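Local coordinates for activator of Hsp90 ATPase homologue 1/2-like C-terminal domain-containing protein (Rhodobacter sphaeroides, PDB 3PU2) that is of unknown function but, as a member of the AHA1 family with a Bet v 1-like (SRPBCC) fold, may bind a small ligand or act on a chaperone, at residues Leu15-His20 with Ser137-Glu142; Gln27-Leu32 with Leu108-Val113; Gln64-Pro69 with Arg74-Arg79. One frame throughout, in Å; residues are numbered along the deposited sequence.

Contact 1: Leu15-His20 with Ser137-Glu142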
ATOM      1  N   LEU A  15       4.251   6.259  10.540  1.00 61.84           N
ATOM      2  CA  LEU A  15       5.360   5.728   9.743  1.00 52.65           C
ATOM      3  C   LEU A  15       5.299   6.314   8.349  1.00 47.23           C
ATOM      4  O   LEU A  15       4.231   6.390   7.747  1.00 37.20           O
ATOM      5  CB  LEU A  15       5.317   4.196   9.672  1.00 45.71           C
ATOM      6  CG  LEU A  15       5.902   3.484  10.897  1.00 47.67           C
ATOM      7  CD1 LEU A  15       5.642   1.986  10.821  1.00 30.10           C
ATOM      8  CD2 LEU A  15       7.382   3.766  10.977  1.00 49.75           C
ATOM      9  N   GLU A  16       6.450   6.733   7.842  1.00 52.31           N
ATOM     10  CA  GLU A  16       6.514   7.345   6.526  1.00 70.25           C
ATOM     11  C   GLU A  16       7.438   6.586   5.581  1.00 71.80           C
ATOM     12  O   GLU A  16       8.424   5.996   6.010  1.00 78.31           O
ATOM     13  CB  GLU A  16       6.974   8.801   6.673  1.00 87.64           C
ATOM     14  CG  GLU A  16       5.950   9.716   7.364  1.00 96.94           C
ATOM     15  CD  GLU A  16       6.555  11.009   7.906  1.00104.50           C
ATOM     16  OE1 GLU A  16       7.493  11.553   7.281  1.00108.12           O
ATOM     17  OE2 GLU A  16       6.075  11.492   8.956  1.00104.98           O
ATOM     18  N   PHE A  17       7.100   6.591   4.296  1.00 68.91           N
ATOM     19  CA  PHE A  17       7.901   5.907   3.282  1.00 67.95           C
ATOM     20  C   PHE A  17       7.801   6.714   1.994  1.00 70.27           C
ATOM     21  O   PHE A  17       6.805   7.399   1.761  1.00 74.56           O
ATOM     22  CB  PHE A  17       7.371   4.487   3.012  1.00 68.05           C
ATOM     23  CG  PHE A  17       7.280   3.619   4.237  1.00 65.91           C
ATOM     24  CD1 PHE A  17       8.371   2.893   4.677  1.00 61.45           C
ATOM     25  CD2 PHE A  17       6.092   3.538   4.955  1.00 72.88           C
ATOM     26  CE1 PHE A  17       8.286   2.093   5.814  1.00 54.88           C
ATOM     27  CE2 PHE A  17       5.997   2.739   6.099  1.00 71.60           C
ATOM     28  CZ  PHE A  17       7.098   2.017   6.526  1.00 63.27           C
ATOM     29  N   ARG A  18       8.837   6.631   1.170  1.00 58.38           N
ATOM     30  CA  ARG A  18       8.875   7.335  -0.103  1.00 64.84           C
ATOM     31  C   ARG A  18       9.612   6.448  -1.094  1.00 63.15           C
ATOM     32  O   ARG A  18      10.595   5.800  -0.744  1.00 68.81           O
ATOM     33  CB  ARG A  18       9.606   8.676   0.042  1.00 82.15           C
ATOM     34  CG  ARG A  18       8.954   9.647   1.022  1.00 97.83           C
ATOM     35  CD  ARG A  18       9.477  11.065   0.847  1.00110.39           C
ATOM     36  NE  ARG A  18      10.876  11.197   1.238  1.00127.80           N
ATOM     37  CZ  ARG A  18      11.576  12.325   1.145  1.00142.96           C
ATOM     38  NH1 ARG A  18      11.004  13.424   0.670  1.00150.79           N
ATOM     39  NH2 ARG A  18      12.843  12.356   1.538  1.00145.38           N
ATOM     40  N   ARG A  19       9.143   6.419  -2.330  1.00 52.90           N
ATOM     41  CA  ARG A  19       9.771   5.587  -3.339  1.00 52.77           C
ATOM     42  C   ARG A  19       9.543   6.140  -4.743  1.00 51.54           C
ATOM     43  O   ARG A  19       8.455   6.606  -5.068  1.00 44.60           O
ATOM     44  CB  ARG A  19       9.211   4.167  -3.226  1.00 49.31           C
ATOM     45  CG  ARG A  19       9.546   3.228  -4.380  1.00 61.51           C
ATOM     46  CD  ARG A  19      10.848   2.445  -4.187  1.00 49.74           C
ATOM     47  NE  ARG A  19      10.691   1.108  -4.753  1.00 43.27           N
ATOM     48  CZ  ARG A  19      11.370   0.618  -5.781  1.00 63.30           C
ATOM     49  NH1 ARG A  19      12.294   1.347  -6.392  1.00 90.57           N
ATOM     50  NH2 ARG A  19      11.110  -0.611  -6.201  1.00 56.36           N
ATOM     51  N   HIS A  20      10.579   6.088  -5.571  1.00 46.69           N
ATOM     52  CA  HIS A  20      10.492   6.573  -6.939  1.00 46.28           C
ATOM     53  C   HIS A  20       9.978   5.464  -7.851  1.00 51.30           C
ATOM     54  O   HIS A  20      10.238   4.286  -7.625  1.00 60.70           O
ATOM     55  CB  HIS A  20      11.866   7.023  -7.417  1.00 78.75           C
ATOM     56  CG  HIS A  20      11.862   7.614  -8.791  1.00 99.24           C
ATOM     57  ND1 HIS A  20      11.292   8.836  -9.072  1.00107.58           N
ATOM     58  CD2 HIS A  20      12.352   7.146  -9.962  1.00 99.19           C
ATOM     59  CE1 HIS A  20      11.434   9.098 -10.360  1.00110.90           C
ATOM     60  NE2 HIS A  20      12.073   8.089 -10.922  1.00104.57           N
ATOM     61  N   SER A 137       8.302  -5.504  12.319  1.00 81.79           N
ATOM     62  CA  SER A 137       7.791  -6.430  11.305  1.00 65.29           C
ATOM     63  C   SER A 137       8.465  -6.164   9.982  1.00 71.25           C
ATOM     64  O   SER A 137       8.669  -5.006   9.615  1.00 82.05           O
ATOM     65  CB  SER A 137       6.285  -6.246  11.105  1.00 50.68           C
ATOM     66  OG  SER A 137       5.537  -7.131  11.920  1.00 58.49           O
ATOM     67  N   ALA A 138       8.794  -7.226   9.256  1.00 94.11           N
ATOM     68  CA  ALA A 138       9.435  -7.079   7.955  1.00105.41           C
ATOM     69  C   ALA A 138       8.430  -6.476   6.985  1.00 90.87           C
ATOM     70  O   ALA A 138       8.349  -6.866   5.822  1.00 93.01           O
ATOM     71  CB  ALA A 138       9.924  -8.426   7.444  1.00109.58           C
HETATM   72  N   MSE A 139       7.651  -5.530   7.495  1.00 58.28           N
HETATM   73  CA  MSE A 139       6.661  -4.823   6.714  1.00 50.56           C
HETATM   74  C   MSE A 139       7.375  -3.889   5.742  1.00 54.02           C
HETATM   75  O   MSE A 139       6.967  -3.750   4.590  1.00 60.32           O
HETATM   76  CB  MSE A 139       5.752  -4.031   7.648  1.00 60.20           C
HETATM   77  CG  MSE A 139       4.731  -3.160   6.940  1.00 62.63           C
HETATM   78 SE   MSE A 139       5.244  -1.300   6.988  0.73 81.71          SE
HETATM   79  CE  MSE A 139       4.151  -0.727   8.456  1.00156.99           C
ATOM     80  N   ALA A 140       8.444  -3.253   6.213  1.00 60.72           N
ATOM     81  CA  ALA A 140       9.225  -2.346   5.374  1.00 67.86           C
ATOM     82  C   ALA A 140       9.906  -3.162   4.276  1.00 60.81           C
ATOM     83  O   ALA A 140      10.063  -2.715   3.136  1.00 52.84           O
ATOM     84  CB  ALA A 140      10.267  -1.620   6.212  1.00 73.29           C
ATOM     85  N   THR A 141      10.249  -4.370   4.655  1.00 60.20           N
ATOM     86  CA  THR A 141      10.954  -5.283   3.812  1.00 66.40           C
ATOM     87  C   THR A 141      10.045  -5.855   2.781  1.00 65.06           C
ATOM     88  O   THR A 141      10.376  -5.990   1.630  1.00 60.94           O
ATOM     89  CB  THR A 141      11.443  -6.423   4.644  1.00 66.74           C
ATOM     90  OG1 THR A 141      12.824  -6.233   4.907  1.00 77.09           O
ATOM     91  CG2 THR A 141      11.275  -7.697   3.915  1.00 51.87           C
ATOM     92  N   GLU A 142       8.871  -6.207   3.218  1.00 60.90           N
ATOM     93  CA  GLU A 142       7.940  -6.810   2.351  1.00 53.92           C
ATOM     94  C   GLU A 142       7.372  -5.798   1.445  1.00 53.89           C
ATOM     95  O   GLU A 142       6.894  -6.118   0.395  1.00 62.68           O
ATOM     96  CB  GLU A 142       6.852  -7.386   3.178  1.00 54.30           C
ATOM     97  CG  GLU A 142       7.260  -8.591   3.839  1.00 68.16           C
ATOM     98  CD  GLU A 142       6.113  -9.243   4.450  1.00 85.02           C
ATOM     99  OE1 GLU A 142       5.029  -9.060   3.924  1.00 91.25           O
ATOM    100  OE2 GLU A 142       6.258  -9.929   5.463  1.00 93.19           O
TER

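Contact 2: Gln27-Leu32 with Leu108-Val113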
ATOM      1  N   GLN A  27      -0.462   6.379 -14.455  1.00 80.17           N
ATOM      2  CA  GLN A  27      -0.248   4.946 -14.580  1.00 79.99           C
ATOM      3  C   GLN A  27      -0.034   4.360 -13.209  1.00 71.58           C
ATOM      4  O   GLN A  27      -0.479   3.254 -12.923  1.00 71.83           O
ATOM      5  CB  GLN A  27       0.979   4.654 -15.431  1.00 82.22           C
ATOM      6  CG  GLN A  27       0.948   5.248 -16.814  1.00 92.12           C
ATOM      7  CD  GLN A  27       2.266   5.057 -17.524  1.00 97.64           C
ATOM      8  OE1 GLN A  27       3.311   5.488 -17.034  1.00 87.98           O
ATOM      9  NE2 GLN A  27       2.229   4.406 -18.683  1.00103.96           N
ATOM     10  N   LEU A  28       0.656   5.104 -12.359  1.00 52.32           N
ATOM     11  CA  LEU A  28       0.918   4.618 -11.024  1.00 50.28           C
ATOM     12  C   LEU A  28      -0.384   4.511 -10.232  1.00 62.20           C
ATOM     13  O   LEU A  28      -0.581   3.558  -9.475  1.00 67.51           O
ATOM     14  CB  LEU A  28       1.898   5.538 -10.310  1.00 52.72           C
ATOM     15  CG  LEU A  28       2.494   4.876  -9.070  1.00 49.26           C
ATOM     16  CD1 LEU A  28       3.035   3.519  -9.465  1.00 45.27           C
ATOM     17  CD2 LEU A  28       3.595   5.736  -8.479  1.00 59.60           C
ATOM     18  N   TRP A  29      -1.272   5.483 -10.409  1.00 60.16           N
ATOM     19  CA  TRP A  29      -2.558   5.477  -9.718  1.00 55.82           C
ATOM     20  C   TRP A  29      -3.381   4.271 -10.171  1.00 61.73           C
ATOM     21  O   TRP A  29      -4.088   3.665  -9.369  1.00 58.14           O
ATOM     22  CB  TRP A  29      -3.317   6.792  -9.990  1.00 57.11           C
ATOM     23  CG  TRP A  29      -4.730   6.861  -9.453  1.00 49.10           C
ATOM     24  CD1 TRP A  29      -5.868   6.362 -10.038  1.00 48.31           C
ATOM     25  CD2 TRP A  29      -5.139   7.421  -8.208  1.00 43.67           C
ATOM     26  NE1 TRP A  29      -6.958   6.575  -9.228  1.00 46.91           N
ATOM     27  CE2 TRP A  29      -6.538   7.221  -8.096  1.00 48.19           C
ATOM     28  CE3 TRP A  29      -4.464   8.066  -7.170  1.00 43.63           C
ATOM     29  CZ2 TRP A  29      -7.266   7.648  -6.990  1.00 49.18           C
ATOM     30  CZ3 TRP A  29      -5.186   8.490  -6.070  1.00 50.98           C
ATOM     31  CH2 TRP A  29      -6.575   8.279  -5.986  1.00 51.08           C
ATOM     32  N   ALA A  30      -3.285   3.913 -11.447  1.00 65.78           N
ATOM     33  CA  ALA A  30      -4.030   2.766 -11.965  1.00 56.45           C
ATOM     34  C   ALA A  30      -3.486   1.468 -11.358  1.00 55.57           C
ATOM     35  O   ALA A  30      -4.224   0.488 -11.185  1.00 58.89           O
ATOM     36  CB  ALA A  30      -3.931   2.715 -13.486  1.00 53.21           C
ATOM     37  N   ALA A  31      -2.192   1.478 -11.034  1.00 45.97           N
ATOM     38  CA  ALA A  31      -1.525   0.328 -10.444  1.00 43.97           C
ATOM     39  C   ALA A  31      -1.878   0.201  -8.972  1.00 48.93           C
ATOM     40  O   ALA A  31      -2.117  -0.893  -8.480  1.00 54.73           O
ATOM     41  CB  ALA A  31      -0.018   0.469 -10.599  1.00 53.48           C
ATOM     42  N   LEU A  32      -1.905   1.336  -8.280  1.00 57.25           N
ATOM     43  CA  LEU A  32      -2.205   1.391  -6.853  1.00 54.22           C
ATOM     44  C   LEU A  32      -3.680   1.249  -6.471  1.00 56.84           C
ATOM     45  O   LEU A  32      -3.994   0.947  -5.310  1.00 56.53           O
ATOM     46  CB  LEU A  32      -1.671   2.699  -6.282  1.00 49.54           C
ATOM     47  CG  LEU A  32      -0.150   2.791  -6.197  1.00 46.30           C
ATOM     48  CD1 LEU A  32       0.282   4.230  -6.170  1.00 57.20           C
ATOM     49  CD2 LEU A  32       0.328   2.095  -4.945  1.00 40.46           C
ATOM     50  N   LEU A 108      -1.653   8.119   0.767  1.00 43.92           N
ATOM     51  CA  LEU A 108      -0.798   8.005  -0.404  1.00 48.09           C
ATOM     52  C   LEU A 108      -0.822   9.310  -1.173  1.00 58.37           C
ATOM     53  O   LEU A 108      -1.879   9.798  -1.576  1.00 58.37           O
ATOM     54  CB  LEU A 108      -1.279   6.888  -1.337  1.00 34.13           C
ATOM     55  CG  LEU A 108      -1.477   5.499  -0.725  1.00 40.38           C
ATOM     56  CD1 LEU A 108      -2.287   4.665  -1.694  1.00 54.18           C
ATOM     57  CD2 LEU A 108      -0.141   4.834  -0.405  1.00 38.96           C
ATOM     58  N   GLN A 109       0.355   9.864  -1.391  1.00 70.17           N
ATOM     59  CA  GLN A 109       0.477  11.110  -2.125  1.00 81.13           C
ATOM     60  C   GLN A 109       1.395  10.862  -3.324  1.00 78.36           C
ATOM     61  O   GLN A 109       2.511  10.360  -3.166  1.00 76.23           O
ATOM     62  CB  GLN A 109       1.086  12.174  -1.208  1.00 90.06           C
ATOM     63  CG  GLN A 109       0.622  13.601  -1.448  1.00 96.04           C
ATOM     64  CD  GLN A 109      -0.157  14.148  -0.261  1.00105.35           C
ATOM     65  OE1 GLN A 109       0.164  13.861   0.895  1.00 96.36           O
ATOM     66  NE2 GLN A 109      -1.181  14.947  -0.541  1.00116.14           N
ATOM     67  N   LEU A 110       0.920  11.205  -4.517  1.00 68.15           N
ATOM     68  CA  LEU A 110       1.707  11.035  -5.734  1.00 66.14           C
ATOM     69  C   LEU A 110       2.092  12.382  -6.365  1.00 82.64           C
ATOM     70  O   LEU A 110       1.243  13.080  -6.909  1.00 88.21           O
ATOM     71  CB  LEU A 110       0.935  10.202  -6.760  1.00 51.98           C
ATOM     72  CG  LEU A 110       0.645   8.731  -6.466  1.00 45.63           C
ATOM     73  CD1 LEU A 110      -0.541   8.602  -5.526  1.00 48.36           C
ATOM     74  CD2 LEU A 110       0.333   8.031  -7.773  1.00 46.50           C
ATOM     75  N   LEU A 111       3.372  12.740  -6.285  1.00 81.83           N
ATOM     76  CA  LEU A 111       3.864  13.992  -6.864  1.00 91.63           C
ATOM     77  C   LEU A 111       4.889  13.712  -7.956  1.00 99.99           C
ATOM     78  O   LEU A 111       5.829  12.944  -7.752  1.00104.38           O
ATOM     79  CB  LEU A 111       4.502  14.880  -5.790  1.00 98.37           C
ATOM     80  CG  LEU A 111       5.490  14.220  -4.827  1.00107.76           C
ATOM     81  CD1 LEU A 111       6.537  15.225  -4.381  1.00107.56           C
ATOM     82  CD2 LEU A 111       4.730  13.658  -3.635  1.00113.75           C
ATOM     83  N   PRO A 112       4.719  14.330  -9.138  1.00103.48           N
ATOM     84  CA  PRO A 112       5.652  14.125 -10.249  1.00 98.56           C
ATOM     85  C   PRO A 112       7.041  14.625  -9.899  1.00 94.76           C
ATOM     86  O   PRO A 112       7.196  15.734  -9.396  1.00101.81           O
ATOM     87  CB  PRO A 112       5.028  14.930 -11.383  1.00 97.67           C
ATOM     88  CG  PRO A 112       3.568  14.878 -11.066  1.00103.59           C
ATOM     89  CD  PRO A 112       3.562  15.127  -9.579  1.00102.21           C
ATOM     90  N   VAL A 113       8.041  13.789 -10.152  1.00 70.43           N
ATOM     91  CA  VAL A 113       9.437  14.119  -9.895  1.00 70.52           C
ATOM     92  C   VAL A 113      10.160  13.828 -11.198  1.00 74.52           C
ATOM     93  O   VAL A 113       9.613  13.146 -12.055  1.00 80.57           O
ATOM     94  CB  VAL A 113      10.025  13.247  -8.761  1.00 69.43           C
ATOM     95  CG1 VAL A 113      11.539  13.426  -8.670  1.00 70.33           C
ATOM     96  CG2 VAL A 113       9.391  13.643  -7.444  1.00 71.99           C
TER

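Contact 3: Gln64-Pro69 with Arg74-Arg79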
ATOM      1  N   GLN A  64      -9.158  -7.106   0.816  1.00 38.25           N
ATOM      2  CA  GLN A  64      -8.028  -7.855   0.253  1.00 30.14           C
ATOM      3  C   GLN A  64      -7.764  -9.153   1.003  1.00 35.17           C
ATOM      4  O   GLN A  64      -7.821  -9.195   2.238  1.00 41.11           O
ATOM      5  CB  GLN A  64      -6.764  -6.985   0.268  1.00 30.31           C
ATOM      6  CG  GLN A  64      -6.964  -5.667  -0.473  1.00 34.33           C
ATOM      7  CD  GLN A  64      -5.741  -4.755  -0.477  1.00 36.60           C
ATOM      8  OE1 GLN A  64      -5.260  -4.332   0.572  1.00 48.22           O
ATOM      9  NE2 GLN A  64      -5.251  -4.437  -1.666  1.00 44.15           N
ATOM     10  N   VAL A  65      -7.490 -10.215   0.250  1.00 28.36           N
ATOM     11  CA  VAL A  65      -7.201 -11.513   0.850  1.00 14.16           C
ATOM     12  C   VAL A  65      -6.050 -12.228   0.173  1.00 22.83           C
ATOM     13  O   VAL A  65      -6.028 -12.413  -1.036  1.00 41.77           O
ATOM     14  CB  VAL A  65      -8.432 -12.486   0.818  1.00 20.77           C
ATOM     15  CG1 VAL A  65      -8.078 -13.829   1.517  1.00 10.56           C
ATOM     16  CG2 VAL A  65      -9.653 -11.827   1.513  1.00 13.07           C
ATOM     17  N   TRP A  66      -5.092 -12.645   0.979  1.00 35.62           N
ATOM     18  CA  TRP A  66      -3.951 -13.378   0.471  1.00 20.97           C
ATOM     19  C   TRP A  66      -4.066 -14.809   1.001  1.00 31.17           C
ATOM     20  O   TRP A  66      -4.457 -15.043   2.157  1.00 34.39           O
ATOM     21  CB  TRP A  66      -2.660 -12.725   0.961  1.00 19.29           C
ATOM     22  CG  TRP A  66      -2.469 -11.345   0.440  1.00 29.89           C
ATOM     23  CD1 TRP A  66      -1.842 -10.978  -0.724  1.00 36.19           C
ATOM     24  CD2 TRP A  66      -2.879 -10.130   1.069  1.00 35.61           C
ATOM     25  NE1 TRP A  66      -1.831  -9.609  -0.850  1.00 18.56           N
ATOM     26  CE2 TRP A  66      -2.461  -9.065   0.238  1.00 32.59           C
ATOM     27  CE3 TRP A  66      -3.557  -9.834   2.260  1.00 40.66           C
ATOM     28  CZ2 TRP A  66      -2.698  -7.731   0.563  1.00 36.24           C
ATOM     29  CZ3 TRP A  66      -3.786  -8.518   2.578  1.00 38.08           C
ATOM     30  CH2 TRP A  66      -3.357  -7.478   1.734  1.00 29.19           C
ATOM     31  N   THR A  67      -3.745 -15.758   0.137  1.00 33.77           N
ATOM     32  CA  THR A  67      -3.774 -17.153   0.508  1.00 24.44           C
ATOM     33  C   THR A  67      -2.360 -17.693   0.421  1.00 29.90           C
ATOM     34  O   THR A  67      -1.704 -17.617  -0.625  1.00 47.02           O
ATOM     35  CB  THR A  67      -4.623 -17.973  -0.432  1.00 23.05           C
ATOM     36  OG1 THR A  67      -5.879 -17.314  -0.635  1.00 32.01           O
ATOM     37  CG2 THR A  67      -4.828 -19.367   0.168  1.00 16.57           C
ATOM     38  N   GLY A  68      -1.902 -18.252   1.528  1.00 29.52           N
ATOM     39  CA  GLY A  68      -0.562 -18.809   1.562  1.00 50.97           C
ATOM     40  C   GLY A  68      -0.529 -20.296   1.268  1.00 53.70           C
ATOM     41  O   GLY A  68      -1.547 -20.878   0.867  1.00 41.60           O
ATOM     42  N   PRO A  69       0.638 -20.939   1.435  1.00 62.31           N
ATOM     43  CA  PRO A  69       0.682 -22.368   1.161  1.00 70.50           C
ATOM     44  C   PRO A  69      -0.137 -23.005   2.277  1.00 79.46           C
ATOM     45  O   PRO A  69      -0.297 -22.412   3.354  1.00 88.15           O
ATOM     46  CB  PRO A  69       2.172 -22.695   1.263  1.00 70.65           C
ATOM     47  CG  PRO A  69       2.846 -21.385   1.057  1.00 67.03           C
ATOM     48  CD  PRO A  69       1.966 -20.450   1.817  1.00 65.45           C
ATOM     49  N   ARG A  74      -5.203 -14.446   5.009  1.00 33.20           N
ATOM     50  CA  ARG A  74      -4.851 -13.264   5.747  1.00 32.67           C
ATOM     51  C   ARG A  74      -5.498 -12.144   4.949  1.00 44.00           C
ATOM     52  O   ARG A  74      -5.303 -12.035   3.730  1.00 44.87           O
ATOM     53  CB  ARG A  74      -3.317 -13.132   5.801  1.00 33.97           C
ATOM     54  CG  ARG A  74      -2.781 -11.721   5.930  1.00 56.40           C
ATOM     55  CD  ARG A  74      -1.299 -11.737   6.280  1.00 75.98           C
ATOM     56  NE  ARG A  74      -0.463 -12.405   5.283  1.00 66.62           N
ATOM     57  CZ  ARG A  74       0.794 -12.784   5.511  1.00 72.96           C
ATOM     58  NH1 ARG A  74       1.345 -12.568   6.699  1.00 83.35           N
ATOM     59  NH2 ARG A  74       1.506 -13.364   4.555  1.00 68.16           N
ATOM     60  N   GLY A  75      -6.295 -11.325   5.619  1.00 39.98           N
ATOM     61  CA  GLY A  75      -6.943 -10.261   4.891  1.00 29.35           C
ATOM     62  C   GLY A  75      -7.136  -8.967   5.637  1.00 40.67           C
ATOM     63  O   GLY A  75      -6.860  -8.855   6.840  1.00 41.55           O
ATOM     64  N   LEU A  76      -7.631  -7.979   4.905  1.00 39.03           N
ATOM     65  CA  LEU A  76      -7.872  -6.681   5.485  1.00 42.78           C
ATOM     66  C   LEU A  76      -9.066  -6.009   4.823  1.00 50.63           C
ATOM     67  O   LEU A  76      -9.424  -6.311   3.689  1.00 52.47           O
ATOM     68  CB  LEU A  76      -6.611  -5.814   5.366  1.00 29.69           C
ATOM     69  CG  LEU A  76      -6.158  -5.343   3.989  1.00 32.09           C
ATOM     70  CD1 LEU A  76      -7.060  -4.199   3.527  1.00 23.83           C
ATOM     71  CD2 LEU A  76      -4.718  -4.870   4.075  1.00 21.95           C
ATOM     72  N   THR A  77      -9.687  -5.111   5.567  1.00 50.75           N
ATOM     73  CA  THR A  77     -10.831  -4.367   5.091  1.00 49.73           C
ATOM     74  C   THR A  77     -10.496  -2.928   5.403  1.00 42.08           C
ATOM     75  O   THR A  77      -9.671  -2.649   6.278  1.00 47.51           O
ATOM     76  CB  THR A  77     -12.101  -4.733   5.857  1.00 62.20           C
ATOM     77  OG1 THR A  77     -12.070  -6.124   6.189  1.00 75.77           O
ATOM     78  CG2 THR A  77     -13.318  -4.459   5.002  1.00 69.43           C
ATOM     79  N   GLY A  78     -11.126  -2.017   4.682  1.00 48.58           N
ATOM     80  CA  GLY A  78     -10.881  -0.611   4.907  1.00 44.78           C
ATOM     81  C   GLY A  78     -11.912   0.149   4.116  1.00 52.79           C
ATOM     82  O   GLY A  78     -12.702  -0.434   3.362  1.00 35.55           O
ATOM     83  N   ARG A  79     -11.900   1.462   4.278  1.00 50.76           N
ATOM     84  CA  ARG A  79     -12.844   2.310   3.588  1.00 48.07           C
ATOM     85  C   ARG A  79     -12.067   3.460   2.969  1.00 37.56           C
ATOM     86  O   ARG A  79     -11.145   3.980   3.592  1.00 35.57           O
ATOM     87  CB  ARG A  79     -13.846   2.852   4.611  1.00 73.60           C
ATOM     88  CG  ARG A  79     -15.247   3.083   4.088  1.00 93.22           C
ATOM     89  CD  ARG A  79     -15.803   1.826   3.445  1.00105.23           C
ATOM     90  NE  ARG A  79     -17.155   1.524   3.899  1.00116.46           N
ATOM     91  CZ  ARG A  79     -17.961   0.651   3.303  1.00122.35           C
ATOM     92  NH1 ARG A  79     -17.551  -0.003   2.224  1.00115.65           N
ATOM     93  NH2 ARG A  79     -19.174   0.430   3.790  1.00129.48           N
TER

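Contact 1: Leu15-His20 with Ser137-Glu142
Selenomethionine Met139 meets Leu15 and Phe17, and Ala140 adds a methyl to the same Phe17 ring. These side chains touch through apolar groups, with no hydrogen bond between the two segments. Met139 stands in the first turn of helix 139-156, right after the N-cap position held by Ala138. Its CG lies trans to the backbone N (chi1 176°), and the chain then bends at both following torsions. This bend carries SE to the ring and swings the terminal methyl on to Leu15. SE of Met139 lies 3.8 Å from CZ of Phe17. SE of Met139 is 4.8 Å from the centroid of the Phe17 ring and 54° off its normal, an oblique Met-aromatic contact. Beyond the selenium, CE of Met139 reaches CD1 of Leu15 at 3.9 Å.

In the Bet v 1-like fold a long C-terminal helix packs across a curved antiparallel sheet. Here the beginning of that helix meets strand 14-21, whose Leu15 and Phe17 both point toward it. Val134 of helix 130-135 and Tyr125 also touch Met139.

Ala140 follows with a lighter touch. CB of Ala140 sits 4.2 Å from CE1 of Phe17, again obliquely to the ring. Further along the strand, Arg19 reaches the same helix through a salt bridge to Asp151.

Contact 2: Gln27-Leu32 with Leu108-Val113
Of residues 108-113, Leu110 makes the contacts with 27-32, and its two methyls divide the work. CD2 meets Leu28, the backbone of Trp29 and Leu32. CD2 of Leu110 lies 3.9 Å from CB of Leu28, and CG and CD2 of Leu28 are scarcely farther. CD2 of Leu110 also sits 4.0 Å from the backbone N of Trp29. One turn on from Leu28, CD1 of Leu32 lies 4.1 Å from CD2 of Leu110. The other methyl of Leu110 turns to the indole of Trp29. CD1 of Leu110 stands at the edge of that indole, near the ring plane, 4.3 Å from CE3 of Trp29.

Leu28 and Leu32 are one helical turn apart, so both point toward the strand. Their side chains leave the helix differently. CG of Leu28 is trans to the backbone N (chi1 -164°), whereas CG of Leu32 lies beside it (chi1 -71°). Leu32 meets Leu110 tip to tip, while Leu28 crosses it at a slant, with CB, CG and CD2 all near the same methyl.

The contact is part of the apolar core between the short helix and the curved sheet of the Bet v 1-like fold. The helix runs nearly antiparallel to strand 104-113, at 159° between the local axes, with a closest approach of 10.3 Å.

Leu110 is backbone hydrogen-bonded to His87, just before strand 88-93. Pro85, Pro86 and Leu89 touch Trp29, while Thr117 of strand 116-124 and Leu150 of helix 139-156 touch Leu28. Trp41 packs on Leu32, and its NE1 bonds to Ala31 O.

Contact 3: Gln64-Pro69 with Arg74-Arg79
Gln64 and Trp66 pair with Leu76 and Arg74 in the antiparallel beta hairpin formed by strands 61-67 and 73-84. The hairpin belongs to the curved sheet of the Bet v 1-like fold. The two strands run nearly antiparallel to each other.

Four backbone hydrogen bonds make the ladder. Gln64 and Leu76 form a hydrogen-bonded pair: Gln64 N gives to Leu76 O at 3.0 Å, and Leu76 N gives back to Gln64 O at 2.9 Å. Trp66 and Arg74 form the next such pair. Trp66 N to Arg74 O is 2.8 Å and almost straight, at 178°. The return bond from Arg74 N to Trp66 O is more bent, at 137°. Between them, Val65 and Gly75 are a non-hydrogen-bonded pair. CA of Val65 and CA of Gly75 come within 4.2 Å. Val65 CA also makes a CA-H...O contact to Arg74 O.

Beyond the ladder, Trp66 NE1 is hydrogen-bonded to Leu42 O. Arg74 makes a cation-pi contact with Trp47.

The side-chain contacts lie on the face that carries Gln64, Trp66, Arg74 and Leu76. CG of Leu76 sits between its backbone N and carbonyl carbon (chi1 69°), which sets the methyls beside Gln64 and the Trp66 edge. CD2 of Leu76 meets the indole edge of Trp66 in the ring plane, 3.8 Å from CH2 of Trp66. The aliphatic CG of Arg74 lies near CE3 of the same ring. With an alanine here instead of Trp66, Leu76 CD2 would probably lose its indole neighbour and Leu42 O the ring N-H that bonds to it. Gln64 and Leu76 lie side by side, pointing the same way, with Gln64 OE1 in van der Waals approach 3.5 Å from Leu76 CD1.

All three contacts reach the same antiparallel sheet. Contacts 1 and 2 join helices to it, while contact 3 is strand to strand within it. Strand 14-21 of contact 1 leads into helix 25-33 of contact 2. Contact 3 is nested inside the loop closed by contact 2, which is itself nested inside the loop closed by contact 1. The centres of contacts 1 and 2 are about 16 Å apart, and those of 1 and 3 about 18 Å. Contacts 2 and 3 lie on opposite sides of the chain's centre, with centres about 22 Å apart. Helix 139-156 connects the first two, since its Leu150 touches Leu28. No ligand or active site is defined here.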